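Local coordinates for protein alpha-glucosidase (PDB 5XFM) that hydrolyses glycosidic bonds as a bifunctional beta-L-arabinopyranosidase and alpha-galactosidase of glycoside hydrolase family 97, at residues S283-T288 with R443-Y448. The protein carries 1 engineered substitution. Residues are numbered along the deposited sequence; the frame is centred on the assembly and turned at random.
Sequences SPLYET and RMYPNY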
loop_
_atom_site.group_PDB
_atom_site.type_symbol
_atom_site.label_atom_id
_atom_site.label_comp_id
_atom_site.label_asym_id
_atom_site.label_seq_id
_atom_site.Cartn_x
_atom_site.Cartn_y
_atom_site.Cartn_z
ATOM N N SER A 283 4.841 8.041 14.039
ATOM C CA SER A 283 3.949 9.046 14.612
ATOM C C SER A 283 3.687 10.171 13.612
ATOM O O SER A 283 4.495 10.386 12.710
ATOM C CB SER A 283 4.553 9.611 15.907
ATOM O OG SER A 283 5.026 8.561 16.735
ATOM N N PRO A 284 2.558 10.890 13.767
ATOM C CA PRO A 284 2.271 12.056 12.920
ATOM C C PRO A 284 3.386 13.093 12.959
ATOM O O PRO A 284 3.933 13.369 14.026
ATOM C CB PRO A 284 0.980 12.615 13.524
ATOM C CG PRO A 284 0.294 11.421 14.083
ATOM C CD PRO A 284 1.397 10.524 14.601
ATOM N N LEU A 285 3.715 13.656 11.802
ATOM C CA LEU A 285 4.782 14.647 11.700
ATOM C C LEU A 285 4.233 16.070 11.781
ATOM O O LEU A 285 4.996 17.031 11.906
ATOM C CB LEU A 285 5.570 14.447 10.410
ATOM C CG LEU A 285 6.439 13.182 10.438
ATOM C CD1 LEU A 285 6.927 12.809 9.046
ATOM C CD2 LEU A 285 7.609 13.335 11.410
ATOM N N TYR A 286 2.910 16.198 11.717
ATOM C CA TYR A 286 2.253 17.465 12.013
ATOM C C TYR A 286 0.802 17.244 12.425
ATOM O O TYR A 286 0.242 16.160 12.256
ATOM C CB TYR A 286 2.341 18.458 10.840
ATOM C CG TYR A 286 1.938 17.954 9.469
ATOM C CD1 TYR A 286 2.884 17.411 8.609
ATOM C CD2 TYR A 286 0.625 18.059 9.017
ATOM C CE1 TYR A 286 2.537 16.966 7.350
ATOM C CE2 TYR A 286 0.266 17.615 7.747
ATOM C CZ TYR A 286 1.229 17.067 6.923
ATOM O OH TYR A 286 0.901 16.615 5.669
ATOM N N GLU A 287 0.236 18.274 13.043
ATOM C CA GLU A 287 -1.145 18.268 13.480
ATOM C C GLU A 287 -1.942 19.023 12.421
ATOM O O GLU A 287 -1.421 19.957 11.801
ATOM C CB GLU A 287 -1.277 18.951 14.846
ATOM C CG GLU A 287 -0.636 18.199 16.031
ATOM C CD GLU A 287 -1.388 16.953 16.477
ATOM O OE1 GLU A 287 -1.812 16.908 17.653
ATOM O OE2 GLU A 287 -1.530 16.009 15.672
ATOM N N THR A 288 -3.178 18.611 12.168
ATOM C CA THR A 288 -3.990 19.344 11.211
ATOM C C THR A 288 -5.146 20.079 11.886
ATOM O O THR A 288 -5.685 19.620 12.890
ATOM C CB THR A 288 -4.540 18.426 10.107
ATOM O OG1 THR A 288 -5.169 19.223 9.091
ATOM C CG2 THR A 288 -5.533 17.429 10.673
ATOM N N ARG A 443 -0.497 7.567 8.976
ATOM C CA ARG A 443 -0.243 8.061 10.315
ATOM C C ARG A 443 0.708 9.245 10.265
ATOM O O ARG A 443 0.509 10.233 10.966
ATOM C CB ARG A 443 0.329 6.964 11.211
ATOM C CG ARG A 443 0.455 7.386 12.663
ATOM C CD ARG A 443 0.285 6.206 13.593
ATOM N NE ARG A 443 0.408 6.607 14.992
ATOM C CZ ARG A 443 -0.608 7.081 15.710
ATOM N NH1 ARG A 443 -1.808 7.221 15.151
ATOM N NH2 ARG A 443 -0.428 7.423 16.982
ATOM N N MET A 444 1.752 9.141 9.449
ATOM C CA MET A 444 2.726 10.218 9.362
ATOM C C MET A 444 2.119 11.532 8.846
ATOM O O MET A 444 2.503 12.608 9.312
ATOM C CB MET A 444 3.903 9.791 8.492
ATOM C CG MET A 444 4.713 8.676 9.120
ATOM S SD MET A 444 5.683 7.703 7.964
ATOM C CE MET A 444 6.965 8.869 7.515
ATOM N N TYR A 445 1.163 11.440 7.914
ATOM C CA TYR A 445 0.556 12.624 7.281
ATOM C C TYR A 445 -0.978 12.640 7.347
ATOM O O TYR A 445 -1.639 11.886 6.633
ATOM C CB TYR A 445 0.989 12.716 5.817
ATOM C CG TYR A 445 2.483 12.622 5.611
ATOM C CD1 TYR A 445 3.303 13.728 5.798
ATOM C CD2 TYR A 445 3.076 11.417 5.246
ATOM C CE1 TYR A 445 4.670 13.641 5.611
ATOM C CE2 TYR A 445 4.431 11.320 5.061
ATOM C CZ TYR A 445 5.226 12.430 5.243
ATOM O OH TYR A 445 6.587 12.326 5.057
ATOM N N PRO A 446 -1.545 13.542 8.166
ATOM C CA PRO A 446 -2.992 13.645 8.421
ATOM C C PRO A 446 -3.844 13.815 7.163
ATOM O O PRO A 446 -5.004 13.401 7.168
ATOM C CB PRO A 446 -3.107 14.896 9.301
ATOM C CG PRO A 446 -1.769 15.039 9.945
ATOM C CD PRO A 446 -0.770 14.523 8.947
ATOM N N ASN A 447 -3.288 14.412 6.113
ATOM C CA ASN A 447 -4.061 14.677 4.895
ATOM C C ASN A 447 -3.744 13.718 3.746
ATOM O O ASN A 447 -4.228 13.887 2.631
ATOM C CB ASN A 447 -3.854 16.127 4.439
ATOM C CG ASN A 447 -2.387 16.482 4.246
ATOM O OD1 ASN A 447 -1.521 16.076 5.027
ATOM N ND2 ASN A 447 -2.108 17.260 3.215
ATOM N N TYR A 448 -2.952 12.693 4.033
ATOM C CA TYR A 448 -2.664 11.667 3.045
ATOM C C TYR A 448 -3.872 10.753 2.862
ATOM O O TYR A 448 -4.385 10.203 3.825
ATOM C CB TYR A 448 -1.431 10.857 3.453
ATOM C CG TYR A 448 -1.252 9.612 2.626
ATOM C CD1 TYR A 448 -0.803 9.685 1.311
ATOM C CD2 TYR A 448 -1.547 8.363 3.152
ATOM C CE1 TYR A 448 -0.650 8.549 0.542
ATOM C CE2 TYR A 448 -1.396 7.221 2.393
ATOM C CZ TYR A 448 -0.947 7.318 1.092
ATOM O OH TYR A 448 -0.803 6.176 0.343
HETATM O O HOH W 1 2.854 7.556 17.711
#
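Tyr286 lies with one ring face over Pro446, whose CD sits 3.9 Å from the ring centroid, displaced toward the CE2 rim in a CH-pi contact. Proline suits this place because its ring carbons next to the nitrogen are slightly polarised C-H donors and stay rigidly beneath the aromatic face. The phenol group reaches on to Asn447: Tyr286 OH donates a hydrogen bond of 2.6 Å to Asn447 OD1, in the carbonyl plane and on a lone pair, although ring and amide planes stand 60° apart. The amide can serve both ways: ND2 is spent on the carbonyls of Leu420 and Leu428, which fixes its rotation and leaves OD1 facing the tyrosine. Tyr286 CG lies between its backbone N and carbonyl carbon (chi1 50°), swinging the ring across Tyr445, so that Tyr286 CE1 meets the edge of the Tyr445 ring, 3.7 Å from Tyr445 CD1. A leucine in place of Tyr286 would probably leave Asn447 OD1 without its hydroxyl donor and Pro446 without a flat surface to pack on. Here the loop running from helix 277-280 to strand 295-299, the first strand of the TIM-type catalytic barrel, is laid against the turn that leads from helix 441-444 into barrel strand 448-451. That type I turn, Tyr445 to Tyr448, begins where the helix ends, and the Met444 carbonyl O accepts Leu285 N at 3.0 Å in a nearly straight bond (169° at the hydrogen). Leu285 CD1 approaches Tyr445, whose hydroxyl is bonded to Glu417. At the other end Pro284 CD rests over one face of the Arg443 guanidinium, 4.0 Å above its plane and offset toward the rim, while NH1 is held by Gln84 and a water at the guanidinium edge is bonded to Ser283 OG and takes a weak bond from Arg443 NH2.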